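Local coordinates for protein esterase LipW (Mycobacterium marinum, PDB 3QH4) that probably hydrolyses ester substrates with strict selectivity, as a mycobacterial esterase of the alpha/beta-hydrolase fold, at residues I77-P82 with R116-S121. Sequence-based numbering, arbitrary orientation.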
# COMPACT_ATOMS: atom_id res chain seq x y z
N ILE A 77 3.37 -15.42 -0.01
CA ILE A 77 1.99 -15.85 -0.15
C ILE A 77 1.43 -16.20 1.22
O ILE A 77 2.00 -17.04 1.94
CB ILE A 77 1.86 -17.04 -1.13
CG1 ILE A 77 2.55 -16.70 -2.46
CG2 ILE A 77 0.37 -17.38 -1.38
CD1 ILE A 77 2.67 -17.89 -3.41
N TYR A 78 0.30 -15.57 1.55
CA TYR A 78 -0.39 -15.78 2.82
C TYR A 78 -1.67 -16.52 2.53
O TYR A 78 -2.41 -16.13 1.63
CB TYR A 78 -0.72 -14.42 3.46
CG TYR A 78 0.47 -13.52 3.70
CD1 TYR A 78 1.05 -12.80 2.65
CD2 TYR A 78 0.98 -13.35 4.99
CE1 TYR A 78 2.12 -11.96 2.88
CE2 TYR A 78 2.04 -12.50 5.24
CZ TYR A 78 2.60 -11.81 4.17
OH TYR A 78 3.64 -10.98 4.42
N ARG A 79 -1.94 -17.62 3.25
CA ARG A 79 -3.18 -18.35 2.98
C ARG A 79 -3.96 -18.54 4.29
O ARG A 79 -3.46 -19.15 5.26
CB ARG A 79 -2.91 -19.69 2.28
CG ARG A 79 -2.24 -19.57 0.89
CD ARG A 79 -1.96 -20.94 0.34
NE ARG A 79 -1.65 -20.97 -1.08
CZ ARG A 79 -0.41 -20.98 -1.57
NH1 ARG A 79 0.64 -20.92 -0.75
NH2 ARG A 79 -0.22 -21.03 -2.89
N ALA A 80 -5.17 -18.00 4.33
CA ALA A 80 -6.04 -18.13 5.50
C ALA A 80 -7.46 -18.56 5.11
O ALA A 80 -8.47 -18.14 5.75
CB ALA A 80 -6.07 -16.85 6.29
N ALA A 81 -7.55 -19.32 4.03
CA ALA A 81 -8.83 -19.89 3.59
C ALA A 81 -8.55 -21.13 2.77
O ALA A 81 -7.48 -21.25 2.17
CB ALA A 81 -9.61 -18.87 2.75
N PRO A 82 -9.51 -22.08 2.75
CA PRO A 82 -9.32 -23.29 1.94
C PRO A 82 -9.33 -22.99 0.44
O PRO A 82 -9.91 -21.97 0.00
CB PRO A 82 -10.53 -24.18 2.31
CG PRO A 82 -11.01 -23.64 3.63
CD PRO A 82 -10.73 -22.15 3.58
N ARG A 116 -10.56 -13.75 5.34
CA ARG A 116 -10.59 -15.18 4.95
C ARG A 116 -10.18 -15.35 3.49
O ARG A 116 -10.97 -15.76 2.66
CB ARG A 116 -11.97 -15.81 5.23
CG ARG A 116 -12.38 -15.67 6.70
CD ARG A 116 -13.75 -16.32 7.06
NE ARG A 116 -14.88 -15.71 6.35
CZ ARG A 116 -15.34 -14.47 6.50
NH1 ARG A 116 -14.79 -13.60 7.36
NH2 ARG A 116 -16.39 -14.08 5.77
N CYS A 117 -8.91 -15.07 3.20
CA CYS A 117 -8.45 -15.08 1.83
C CYS A 117 -6.96 -15.37 1.78
O CYS A 117 -6.30 -15.56 2.82
CB CYS A 117 -8.73 -13.72 1.14
SG CYS A 117 -7.73 -12.31 1.83
N ALA A 118 -6.46 -15.42 0.55
CA ALA A 118 -5.02 -15.47 0.30
C ALA A 118 -4.56 -14.06 -0.08
O ALA A 118 -5.32 -13.25 -0.64
CB ALA A 118 -4.72 -16.44 -0.86
N VAL A 119 -3.31 -13.77 0.27
CA VAL A 119 -2.70 -12.50 -0.12
C VAL A 119 -1.36 -12.85 -0.78
O VAL A 119 -0.58 -13.66 -0.26
CB VAL A 119 -2.46 -11.60 1.12
CG1 VAL A 119 -1.73 -10.29 0.74
CG2 VAL A 119 -3.80 -11.26 1.83
N VAL A 120 -1.09 -12.22 -1.92
CA VAL A 120 0.23 -12.37 -2.56
C VAL A 120 0.88 -11.00 -2.52
O VAL A 120 0.42 -10.07 -3.20
CB VAL A 120 0.12 -12.92 -3.99
CG1 VAL A 120 1.48 -13.06 -4.68
CG2 VAL A 120 -0.59 -14.29 -3.97
N SER A 121 1.95 -10.89 -1.73
CA SER A 121 2.63 -9.61 -1.53
C SER A 121 3.82 -9.53 -2.49
O SER A 121 4.63 -10.49 -2.57
CB SER A 121 3.09 -9.50 -0.06
OG SER A 121 3.84 -8.32 0.14
O HOH W 1 4.52 -8.69 2.75
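Strands 77-79 and 118-121 run antiparallel, 4.6 Å apart at their axes, and the hydrogen-bonded pair Y78 and V119 ties them twice: Y78 N reaches V119 O at 2.8 Å in a nearly straight bond lying in the carbonyl plane, and V119 N returns to Y78 O at 2.9 Å. Past the end of strand 77-79 a third bond, A80 N to C117 O at 3.1 Å, is more bent, its donor standing above the carbonyl plane. Y78 shows how one side chain can follow a neighbouring strand. With CG anti to its own carbonyl carbon (chi1 -57°), the ring sets CD1 4.0 Å from V119 CB, with V119 O in plane at its edge, and carries CE1 to S121 CB. Its hydroxyl shares a water with S121 OG and also hydrogen-bonds H105 of helix 105-115, which covers this face. In the mixed sheet of the alpha/beta-hydrolase fold, this pairing joins the antiparallel strands 59-66 and 72-79 to the parallel series that starts at strand 118-122 and continues with 85-91. On the other face I77 and V120 lie side by side, their CG2 methyls 4.1 Å apart, I77 packing on W145 and V120 on V142 of helix 134-148. I77 CG2 also lies against one face of the R79 guanidinium, toward its rim, while R79 NH2 hydrogen-bonds L153 O.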